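Local atomic coordinates of uncharacterized protein Rv2277c (Mycobacterium tuberculosis, PDB entry 5VUG), a protein that probably hydrolyses phosphoric diesters through a TIM-barrel domain of the glycerophosphodiester phosphodiesterase family. Residues 236-239 and 245-248; 53-58 and 70-75. One frame throughout, in Å; residues are numbered along the deposited sequence.

Contact 1 of 2, residues 236-239 and 245-248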
ATOM      1  N   ASP A 236     -16.738 -11.275  -1.116  1.00 17.70           N
ATOM      2  CA  ASP A 236     -16.994 -12.440  -1.957  1.00 19.59           C
ATOM      3  C   ASP A 236     -15.733 -13.269  -2.169  1.00 19.08           C
ATOM      4  O   ASP A 236     -15.792 -14.505  -2.180  1.00 19.57           O
ATOM      5  CB  ASP A 236     -17.584 -12.010  -3.297  1.00 24.03           C
ATOM      6  CG  ASP A 236     -17.674 -13.166  -4.292  1.00 35.14           C
ATOM      7  OD1 ASP A 236     -16.702 -13.398  -5.052  1.00 37.14           O
ATOM      8  OD2 ASP A 236     -18.713 -13.860  -4.298  1.00 39.25           O
ATOM      9  N   CYS A 237     -14.589 -12.611  -2.372  1.00 17.69           N
ATOM     10  CA  CYS A 237     -13.326 -13.340  -2.485  1.00 17.19           C
ATOM     11  C   CYS A 237     -13.077 -14.211  -1.254  1.00 18.19           C
ATOM     12  O   CYS A 237     -12.736 -15.396  -1.374  1.00 18.01           O
ATOM     13  CB  CYS A 237     -12.173 -12.358  -2.719  1.00 16.43           C
ATOM     14  SG  CYS A 237     -10.521 -12.980  -2.300  1.00 20.37           S
ATOM     15  N   PHE A 238     -13.262 -13.648  -0.056  1.00 15.25           N
ATOM     16  CA  PHE A 238     -13.019 -14.418   1.164  1.00 14.84           C
ATOM     17  C   PHE A 238     -14.013 -15.565   1.317  1.00 16.56           C
ATOM     18  O   PHE A 238     -13.628 -16.681   1.689  1.00 16.59           O
ATOM     19  CB  PHE A 238     -13.089 -13.507   2.395  1.00 13.62           C
ATOM     20  CG  PHE A 238     -11.788 -12.817   2.726  1.00 11.57           C
ATOM     21  CD1 PHE A 238     -11.249 -11.867   1.869  1.00 11.59           C
ATOM     22  CD2 PHE A 238     -11.110 -13.111   3.903  1.00 12.44           C
ATOM     23  CE1 PHE A 238     -10.053 -11.229   2.185  1.00 12.50           C
ATOM     24  CE2 PHE A 238      -9.919 -12.478   4.228  1.00 13.13           C
ATOM     25  CZ  PHE A 238      -9.387 -11.542   3.368  1.00 12.75           C
ATOM     26  N   ARG A 239     -15.288 -15.322   1.012  1.00 18.34           N
ATOM     27  CA  ARG A 239     -16.348 -16.204   1.479  1.00 22.10           C
ATOM     28  C   ARG A 239     -16.864 -17.199   0.451  1.00 24.48           C
ATOM     29  O   ARG A 239     -17.431 -18.227   0.848  1.00 25.45           O
ATOM     30  CB  ARG A 239     -17.528 -15.381   1.996  1.00 22.22           C
ATOM     31  CG  ARG A 239     -17.236 -14.727   3.324  1.00 25.87           C
ATOM     32  CD  ARG A 239     -18.517 -14.497   4.063  1.00 32.14           C
ATOM     33  NE  ARG A 239     -19.268 -13.421   3.442  1.00 32.74           N
ATOM     34  CZ  ARG A 239     -20.590 -13.361   3.412  1.00 37.85           C
ATOM     35  NH1 ARG A 239     -21.192 -12.334   2.826  1.00 34.26           N
ATOM     36  NH2 ARG A 239     -21.305 -14.339   3.954  1.00 41.47           N
ATOM     37  N   LYS A 245     -15.534 -16.837   7.435  1.00 11.38           N
ATOM     38  CA  LYS A 245     -16.348 -15.818   8.079  1.00 11.48           C
ATOM     39  C   LYS A 245     -15.475 -14.589   8.279  1.00 10.82           C
ATOM     40  O   LYS A 245     -14.290 -14.716   8.599  1.00 12.09           O
ATOM     41  CB  LYS A 245     -16.885 -16.325   9.426  1.00 13.86           C
ATOM     42  CG  LYS A 245     -17.779 -17.556   9.287  1.00 17.13           C
ATOM     43  CD  LYS A 245     -18.142 -18.142  10.635  1.00 22.78           C
ATOM     44  CE  LYS A 245     -19.094 -19.331  10.478  1.00 31.01           C
ATOM     45  NZ  LYS A 245     -19.579 -19.864  11.785  1.00 35.97           N
ATOM     46  N   VAL A 246     -16.036 -13.403   8.041  1.00 11.37           N
ATOM     47  CA  VAL A 246     -15.250 -12.171   8.030  1.00 10.16           C
ATOM     48  C   VAL A 246     -15.828 -11.163   9.015  1.00 10.62           C
ATOM     49  O   VAL A 246     -17.047 -10.955   9.083  1.00 11.24           O
ATOM     50  CB  VAL A 246     -15.070 -11.569   6.616  1.00 10.62           C
ATOM     51  CG1 VAL A 246     -14.198 -12.495   5.754  1.00 13.00           C
ATOM     52  CG2 VAL A 246     -16.414 -11.312   5.942  1.00 13.73           C
HETATM   53  N   MSE A 247     -14.938 -10.543   9.783  1.00 10.01           N
HETATM   54  CA  MSE A 247     -15.313  -9.530  10.766  1.00  9.51           C
HETATM   55  C   MSE A 247     -14.691  -8.183  10.448  1.00  9.92           C
HETATM   56  O   MSE A 247     -13.494  -8.095  10.125  1.00 11.53           O
HETATM   57  CB  MSE A 247     -14.881  -9.966  12.170  1.00 11.85           C
HETATM   58  CG  MSE A 247     -15.314  -8.988  13.287  1.00 10.89           C
HETATM   59 SE   MSE A 247     -14.730  -9.586  15.061  0.80 15.34          SE
HETATM   60  CE  MSE A 247     -15.328 -11.428  14.983  1.00 12.14           C
ATOM     61  N   GLY A 248     -15.500  -7.129  10.535  1.00  9.58           N
ATOM     62  CA  GLY A 248     -14.972  -5.782  10.430  1.00 10.12           C
ATOM     63  C   GLY A 248     -14.531  -5.281  11.789  1.00 11.09           C
ATOM     64  O   GLY A 248     -15.318  -5.324  12.741  1.00 10.98           O
TER
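Phe-238 and Val-246 carry the apolar part of this contact, and one methyl does most of the touching. Val-246 CG1 lies 3.7 Å from Phe-238 CD2 and equally 3.7 Å from Phe-238 CB, with Phe-238 CG only slightly farther, at 3.9 Å. The methyl therefore sits in the angle between the ring and its stem, and it meets the ring obliquely. Its placement follows from the valine torsion (chi1 -67°), which turns CG1 to the side of the backbone N and opposite the carbonyl carbon. The other methyl serves Arg-239: Val-246 CG2 is 4.3 Å from CD of the arginine, a looser contact with the aliphatic part of that side chain.

No hydrogen bond crosses between the two segments. Asp-266 is an outside partner that both share: OD2 of Asp-266 accepts a hydrogen bond from the backbone N of Val-246 and forms a long, weak ion pair with Arg-239 NE. The Phe-238 ring also packs edge-to-face on Trp-230 and makes a cation-pi contact with Arg-182.

On the helix, Cys-237 forms a disulfide with Cys-192. On the strand, Lys-245 and Met-247, the latter a selenomethionine, make backbone hydrogen bonds along strand 201-205 (Ala-202, Phe-204).

The CA atoms of Phe-238 and Val-246 are 7.6 Å apart and those of Arg-239 and Lys-245 6.6 Å, in agreement with a helix end lying over the start of a strand. Strands 201-205 and 245-249 are parallel neighbours in the TIM barrel; the crossover between them carries the antiparallel hairpin 208-215/220-227 as an insertion before helix 232-239, whose end packs on the strand that follows it.

Contact 2 of 2, residues 53-58 and 70-75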
ATOM      1  N   VAL A  53      -1.849 -18.758  34.941  1.00 11.62           N
ATOM      2  CA  VAL A  53      -3.302 -18.670  34.833  1.00 12.02           C
ATOM      3  C   VAL A  53      -3.646 -17.586  33.817  1.00 11.34           C
ATOM      4  O   VAL A  53      -3.284 -16.418  34.017  1.00 11.79           O
ATOM      5  CB  VAL A  53      -3.966 -18.388  36.188  1.00 12.75           C
ATOM      6  CG1 VAL A  53      -5.485 -18.302  36.015  1.00 13.86           C
ATOM      7  CG2 VAL A  53      -3.583 -19.452  37.195  1.00 14.95           C
ATOM      8  N   PRO A  54      -4.343 -17.913  32.729  1.00 10.75           N
ATOM      9  CA  PRO A  54      -4.776 -16.864  31.797  1.00 10.23           C
ATOM     10  C   PRO A  54      -5.742 -15.911  32.486  1.00  8.99           C
ATOM     11  O   PRO A  54      -6.651 -16.332  33.212  1.00 10.67           O
ATOM     12  CB  PRO A  54      -5.464 -17.649  30.670  1.00 10.16           C
ATOM     13  CG  PRO A  54      -4.819 -19.016  30.735  1.00 11.48           C
ATOM     14  CD  PRO A  54      -4.612 -19.267  32.214  1.00 10.08           C
ATOM     15  N   VAL A  55      -5.519 -14.612  32.266  1.00  8.68           N
ATOM     16  CA  VAL A  55      -6.356 -13.531  32.782  1.00  9.38           C
ATOM     17  C   VAL A  55      -6.686 -12.597  31.618  1.00  8.62           C
ATOM     18  O   VAL A  55      -6.073 -12.656  30.550  1.00  9.82           O
ATOM     19  CB  VAL A  55      -5.678 -12.748  33.939  1.00 11.39           C
ATOM     20  CG1 VAL A  55      -5.373 -13.669  35.125  1.00 11.31           C
ATOM     21  CG2 VAL A  55      -4.402 -12.037  33.460  1.00 12.44           C
ATOM     22  N   LEU A  56      -7.678 -11.731  31.821  1.00  8.70           N
ATOM     23  CA  LEU A  56      -8.070 -10.767  30.793  1.00  8.04           C
ATOM     24  C   LEU A  56      -7.378  -9.437  31.068  1.00  9.31           C
ATOM     25  O   LEU A  56      -7.580  -8.835  32.126  1.00 10.87           O
ATOM     26  CB  LEU A  56      -9.584 -10.559  30.747  1.00  8.04           C
ATOM     27  CG  LEU A  56     -10.461 -11.788  30.512  1.00  9.71           C
ATOM     28  CD1 LEU A  56     -11.875 -11.329  30.170  1.00 12.26           C
ATOM     29  CD2 LEU A  56      -9.886 -12.679  29.394  1.00 11.71           C
ATOM     30  N   TYR A  57      -6.560  -8.989  30.115  1.00  9.08           N
ATOM     31  CA  TYR A  57      -5.874  -7.705  30.221  1.00 10.14           C
ATOM     32  C   TYR A  57      -5.269  -7.379  28.863  1.00 10.03           C
ATOM     33  O   TYR A  57      -4.643  -8.242  28.240  1.00 10.01           O
ATOM     34  CB  TYR A  57      -4.799  -7.699  31.327  1.00  8.60           C
ATOM     35  CG  TYR A  57      -4.356  -6.292  31.633  1.00  9.76           C
ATOM     36  CD1 TYR A  57      -5.211  -5.407  32.292  1.00 11.84           C
ATOM     37  CD2 TYR A  57      -3.114  -5.824  31.225  1.00 10.37           C
ATOM     38  CE1 TYR A  57      -4.827  -4.106  32.559  1.00 10.51           C
ATOM     39  CE2 TYR A  57      -2.727  -4.513  31.486  1.00 12.06           C
ATOM     40  CZ  TYR A  57      -3.600  -3.662  32.148  1.00 10.64           C
ATOM     41  OH  TYR A  57      -3.278  -2.350  32.409  1.00 10.41           O
ATOM     42  N   ARG A  58      -5.492  -6.161  28.377  1.00  9.07           N
ATOM     43  CA  ARG A  58      -5.034  -5.771  27.039  1.00  9.91           C
ATOM     44  C   ARG A  58      -3.689  -5.034  27.017  1.00 12.00           C
ATOM     45  O   ARG A  58      -2.810  -5.392  26.219  1.00 12.81           O
ATOM     46  CB  ARG A  58      -6.134  -5.002  26.295  1.00  9.87           C
ATOM     47  CG  ARG A  58      -5.745  -4.431  24.944  1.00 13.44           C
ATOM     48  CD  ARG A  58      -5.369  -2.964  24.989  1.00 20.03           C
ATOM     49  NE  ARG A  58      -6.342  -2.102  25.667  1.00 18.69           N
ATOM     50  CZ  ARG A  58      -6.111  -0.809  25.896  1.00 18.62           C
ATOM     51  NH1 ARG A  58      -4.968  -0.272  25.486  1.00 21.82           N
ATOM     52  NH2 ARG A  58      -6.998  -0.058  26.528  1.00 17.72           N
ATOM     53  N   GLY A  70       3.570  -2.851  36.152  1.00 13.20           N
ATOM     54  CA  GLY A  70       4.411  -3.932  35.682  1.00 11.28           C
ATOM     55  C   GLY A  70       3.681  -4.814  34.689  1.00 11.39           C
ATOM     56  O   GLY A  70       2.471  -4.683  34.500  1.00 12.07           O
ATOM     57  N   PRO A  71       4.392  -5.727  34.032  1.00 13.50           N
ATOM     58  CA  PRO A  71       3.729  -6.626  33.082  1.00 14.24           C
ATOM     59  C   PRO A  71       2.854  -7.639  33.812  1.00 13.50           C
ATOM     60  O   PRO A  71       3.067  -7.954  34.984  1.00 14.75           O
ATOM     61  CB  PRO A  71       4.897  -7.316  32.369  1.00 15.30           C
ATOM     62  CG  PRO A  71       6.034  -7.231  33.335  1.00 17.77           C
ATOM     63  CD  PRO A  71       5.838  -5.990  34.143  1.00 15.67           C
ATOM     64  N   VAL A  72       1.846  -8.146  33.094  1.00 13.66           N
ATOM     65  CA  VAL A  72       0.952  -9.150  33.671  1.00 13.00           C
ATOM     66  C   VAL A  72       1.729 -10.334  34.234  1.00 14.13           C
ATOM     67  O   VAL A  72       1.432 -10.826  35.333  1.00 14.02           O
ATOM     68  CB  VAL A  72      -0.085  -9.601  32.631  1.00 11.17           C
ATOM     69  CG1 VAL A  72      -0.921 -10.758  33.177  1.00 12.34           C
ATOM     70  CG2 VAL A  72      -0.964  -8.430  32.257  1.00 13.80           C
ATOM     71  N   ASN A  73       2.726 -10.823  33.493  1.00 13.08           N
ATOM     72  CA  ASN A  73       3.464 -11.996  33.953  1.00 13.93           C
ATOM     73  C   ASN A  73       4.468 -11.687  35.058  1.00 17.07           C
ATOM     74  O   ASN A  73       5.272 -12.563  35.410  1.00 19.14           O
ATOM     75  CB  ASN A  73       4.107 -12.765  32.787  1.00 15.81           C
ATOM     76  CG  ASN A  73       5.158 -11.963  32.046  1.00 18.73           C
ATOM     77  OD1 ASN A  73       5.621 -10.916  32.510  1.00 19.36           O
ATOM     78  ND2 ASN A  73       5.564 -12.473  30.885  1.00 20.61           N
ATOM     79  N   SER A  74       4.456 -10.475  35.606  1.00 16.05           N
ATOM     80  CA  SER A  74       5.268 -10.185  36.782  1.00 17.96           C
ATOM     81  C   SER A  74       4.515 -10.418  38.084  1.00 17.96           C
ATOM     82  O   SER A  74       5.094 -10.222  39.161  1.00 20.05           O
ATOM     83  CB  SER A  74       5.829  -8.757  36.737  1.00 16.40           C
ATOM     84  OG  SER A  74       4.822  -7.790  37.018  1.00 17.65           O
ATOM     85  N   LYS A  75       3.246 -10.832  38.007  1.00 16.24           N
ATOM     86  CA  LYS A  75       2.406 -11.027  39.179  1.00 15.52           C
ATOM     87  C   LYS A  75       1.710 -12.379  39.108  1.00 16.54           C
ATOM     88  O   LYS A  75       1.403 -12.882  38.026  1.00 16.25           O
ATOM     89  CB  LYS A  75       1.342  -9.921  39.301  1.00 15.87           C
ATOM     90  CG  LYS A  75       1.916  -8.503  39.409  1.00 19.64           C
ATOM     91  CD  LYS A  75       0.865  -7.529  39.927  1.00 22.55           C
ATOM     92  CE  LYS A  75       1.390  -6.090  39.962  1.00 24.09           C
ATOM     93  NZ  LYS A  75       2.594  -5.904  40.831  1.00 23.17           N
TER
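Val-72 meets Val-55 and Tyr-57 beside a beta hairpin of the TIM barrel, in which strand 54-56 pairs antiparallel with strand 41-48; the loop after strand 54-56 returns to lay Val-72 against it. The CB of Val-72 points toward strand 54-56, and its two methyls then divide the work. CG1, placed opposite the backbone N (chi1 174°), extends to Val-55 CG2 at 3.7 Å, and the two valines meet tip to tip. CG2, beside the backbone N, turns to the tyrosine instead: it lies nearest the ring carbon Tyr-57 CD2, at 3.5 Å, with Tyr-57 CB behind at 4.0 Å, and approaches the ring obliquely. All three residues are buried, and no hydrogen bond crosses between the segments.

The far end of the tyrosine is held elsewhere, its OH hydrogen-bonded to the backbone O of Asp-61 and the backbone N of Leu-65, both in the loop between the segments. Leu-80 of helix 77-80 also touches Val-72, and Val-77 touches Val-55, extending the apolar cluster.

Val-72 opens a short 3-10 turn, whose backbone is closed by a bond from Ser-74 N to Pro-71 O (2.9 Å). That same carbonyl oxygen takes a second bond from Ser-74 OG, 2.7 Å long, lying in the carbonyl plane on a lone pair, with a C=O...OG angle of 145°.

Contact 2 comes first along the chain and is complete well before contact 1 begins. Their centres are 32 Å apart, their nearest atoms about 14 Å apart, and they lie on opposite sides of the chain's centre. Both nevertheless reach the same mixed sheet: strand 54-56 pairs with 41-48, which runs beside 12-16; across the sheet 12-16 neighbours 267-270, which neighbours 245-249. Contact 2 thus sits on the antiparallel branch beside 41-48, and contact 1 on a parallel strand of the barrel. One joins a helix to the next strand, whereas the other seats a returning loop; the two do not touch and pack different elements against widely separated parts of the sheet.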